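PDB 4ECO: uncharacterized protein from Bacteroides eggerthii DSM 20697, which is of unknown function but carries a long array of leucine-rich repeats and probably serves in binding other proteins. Local coordinates for residues A[396-401]-A[455-460]. Sequence-based numbering, arbitrary orientation.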
ATOM      1  N   PHE A 396      12.443  14.456  -7.052  1.00 47.36           N
ATOM      2  CA  PHE A 396      11.631  14.237  -8.248  1.00 47.87           C
ATOM      3  C   PHE A 396      11.976  15.257  -9.309  1.00 57.19           C
ATOM      4  O   PHE A 396      12.818  16.132  -9.062  1.00 59.35           O
ATOM      5  CB  PHE A 396      10.125  14.308  -7.905  1.00 47.50           C
ATOM      6  CG  PHE A 396       9.748  13.611  -6.624  1.00 46.69           C
ATOM      7  CD1 PHE A 396       9.603  12.223  -6.582  1.00 48.98           C
ATOM      8  CD2 PHE A 396       9.548  14.337  -5.456  1.00 48.09           C
ATOM      9  CE1 PHE A 396       9.264  11.572  -5.387  1.00 49.68           C
ATOM     10  CE2 PHE A 396       9.209  13.691  -4.259  1.00 51.65           C
ATOM     11  CZ  PHE A 396       9.066  12.310  -4.232  1.00 49.61           C
ATOM     12  N   ASP A 397      11.356  15.128 -10.502  1.00 54.75           N
ATOM     13  CA  ASP A 397      11.559  16.079 -11.588  1.00 56.09           C
ATOM     14  C   ASP A 397      10.263  16.267 -12.346  1.00 58.87           C
ATOM     15  O   ASP A 397       9.734  15.314 -12.914  1.00 58.06           O
ATOM     16  CB  ASP A 397      12.688  15.638 -12.541  1.00 59.64           C
ATOM     17  CG  ASP A 397      13.271  16.744 -13.415  1.00 78.99           C
ATOM     18  OD1 ASP A 397      12.661  17.843 -13.485  1.00 81.87           O
ATOM     19  OD2 ASP A 397      14.347  16.522 -14.011  1.00 86.77           O
ATOM     20  N   ALA A 398       9.760  17.507 -12.366  1.00 54.59           N
ATOM     21  CA  ALA A 398       8.550  17.857 -13.101  1.00 53.66           C
ATOM     22  C   ALA A 398       8.774  17.631 -14.595  1.00 59.62           C
ATOM     23  O   ALA A 398       7.834  17.276 -15.315  1.00 59.22           O
ATOM     24  CB  ALA A 398       8.168  19.301 -12.821  1.00 54.17           C
ATOM     25  N   LYS A 399      10.043  17.768 -15.038  1.00 57.82           N
ATOM     26  CA  LYS A 399      10.455  17.621 -16.432  1.00 59.05           C
ATOM     27  C   LYS A 399      10.467  16.138 -16.893  1.00 61.85           C
ATOM     28  O   LYS A 399      10.555  15.907 -18.098  1.00 62.97           O
ATOM     29  CB  LYS A 399      11.841  18.264 -16.683  1.00 63.58           C
ATOM     30  CG  LYS A 399      12.053  19.698 -16.176  1.00 75.30           C
ATOM     31  CD  LYS A 399      11.166  20.777 -16.800  1.00 81.30           C
ATOM     32  CE  LYS A 399      11.341  22.138 -16.153  1.00 90.04           C
ATOM     33  NZ  LYS A 399      10.745  22.208 -14.784  1.00 92.38           N
ATOM     34  N   SER A 400      10.355  15.156 -15.977  1.00 56.04           N
ATOM     35  CA  SER A 400      10.335  13.744 -16.375  1.00 56.42           C
ATOM     36  C   SER A 400       9.105  13.433 -17.242  1.00 63.82           C
ATOM     37  O   SER A 400       8.012  13.933 -16.967  1.00 64.88           O
ATOM     38  CB  SER A 400      10.366  12.824 -15.159  1.00 58.88           C
ATOM     39  OG  SER A 400      10.281  11.460 -15.553  1.00 70.41           O
ATOM     40  N   VAL A 401       9.290  12.604 -18.284  1.00 61.89           N
ATOM     41  CA  VAL A 401       8.242  12.234 -19.246  1.00 61.56           C
ATOM     42  C   VAL A 401       7.208  11.309 -18.590  1.00 65.18           C
ATOM     43  O   VAL A 401       6.017  11.449 -18.869  1.00 65.66           O
ATOM     44  CB  VAL A 401       8.803  11.608 -20.548  1.00 66.16           C
ATOM     45  CG1 VAL A 401       9.575  12.640 -21.351  1.00 67.62           C
ATOM     46  CG2 VAL A 401       9.672  10.380 -20.271  1.00 66.16           C
ATOM     47  N   THR A 455       7.376  25.170 -11.267  1.00 45.74           N
ATOM     48  CA  THR A 455       8.272  24.167 -11.867  1.00 46.83           C
ATOM     49  C   THR A 455       7.577  23.343 -12.966  1.00 53.05           C
ATOM     50  O   THR A 455       8.247  22.571 -13.662  1.00 52.40           O
ATOM     51  CB  THR A 455       8.817  23.238 -10.801  1.00 48.05           C
ATOM     52  OG1 THR A 455       7.717  22.677 -10.089  1.00 44.04           O
ATOM     53  CG2 THR A 455       9.765  23.956  -9.862  1.00 43.66           C
ATOM     54  N   GLY A 456       6.259  23.530 -13.107  1.00 50.50           N
ATOM     55  CA  GLY A 456       5.442  22.875 -14.115  1.00 49.97           C
ATOM     56  C   GLY A 456       5.109  21.432 -13.815  1.00 53.82           C
ATOM     57  O   GLY A 456       5.209  20.575 -14.697  1.00 54.43           O
ATOM     58  N   SER A 457       4.699  21.150 -12.573  1.00 49.55           N
ATOM     59  CA  SER A 457       4.294  19.799 -12.186  1.00 48.40           C
ATOM     60  C   SER A 457       2.969  19.504 -12.890  1.00 53.23           C
ATOM     61  O   SER A 457       2.126  20.407 -12.980  1.00 52.62           O
ATOM     62  CB  SER A 457       4.196  19.660 -10.668  1.00 48.25           C
ATOM     63  OG  SER A 457       5.438  19.983 -10.061  1.00 49.11           O
ATOM     64  N   PRO A 458       2.807  18.307 -13.507  1.00 49.68           N
ATOM     65  CA  PRO A 458       1.580  18.043 -14.271  1.00 48.31           C
ATOM     66  C   PRO A 458       0.410  17.681 -13.356  1.00 48.90           C
ATOM     67  O   PRO A 458      -0.295  16.692 -13.577  1.00 49.39           O
ATOM     68  CB  PRO A 458       1.990  16.889 -15.187  1.00 50.48           C
ATOM     69  CG  PRO A 458       3.045  16.175 -14.449  1.00 54.67           C
ATOM     70  CD  PRO A 458       3.740  17.158 -13.566  1.00 50.99           C
ATOM     71  N   LEU A 459       0.178  18.515 -12.343  1.00 42.76           N
ATOM     72  CA  LEU A 459      -0.862  18.300 -11.341  1.00 40.18           C
ATOM     73  C   LEU A 459      -2.275  18.569 -11.864  1.00 43.21           C
ATOM     74  O   LEU A 459      -2.592  19.684 -12.267  1.00 45.33           O
ATOM     75  CB  LEU A 459      -0.605  19.177 -10.111  1.00 39.57           C
ATOM     76  CG  LEU A 459       0.601  18.812  -9.291  1.00 43.97           C
ATOM     77  CD1 LEU A 459       0.967  19.933  -8.369  1.00 45.30           C
ATOM     78  CD2 LEU A 459       0.397  17.505  -8.551  1.00 43.94           C
ATOM     79  N   SER A 460      -3.123  17.545 -11.810  1.00 36.46           N
ATOM     80  CA  SER A 460      -4.525  17.652 -12.162  1.00 36.60           C
ATOM     81  C   SER A 460      -5.384  17.800 -10.869  1.00 40.53           C
ATOM     82  O   SER A 460      -6.522  18.273 -10.934  1.00 40.42           O
ATOM     83  CB  SER A 460      -4.978  16.458 -13.012  1.00 39.83           C
ATOM     84  OG  SER A 460      -4.724  15.192 -12.425  1.00 44.50           O
TER
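Two loops of the leucine-rich repeat solenoid meet where Ala398, on a type I turn before strand 404-408, packs on the backbone of Thr455, Gly456 and Ser457, and Lys399 reaches Thr455 alone; there helix 451-454 ends ahead of strand 461-463. Ala398 CB points at this backbone, 3.4 Å from Thr455 O and 3.7 Å from Gly456 O, while Ser457 OG stands beside the same methyl at 3.9 Å. That hydroxyl is engaged elsewhere, with Leu452 O and Ile433 N.

The helix closes in a Schellman motif, Gly456 taking positive phi (77°), and the carbonyl just before it, Thr455 O, accepts a hydrogen bond from Lys399 NZ at 2.8 Å. The lysine starts out pointing away from its partner; bends at chi2 and chi4 carry NZ back toward the other segment, where it meets the oxygen at a C=O...N angle of 143°, slightly off the carbonyl plane. At the root of the same residue, Lys399 N donates to Asp397 OD1 (3.0 Å) from above the carboxylate plane, which makes an Asx turn within the type I turn Asp397 to Ser400. Strand 435-439 lies between 404-408 and 461-463, and the Ala398 backbone is hydrogen-bonded to Lys431 in the loop preceding it.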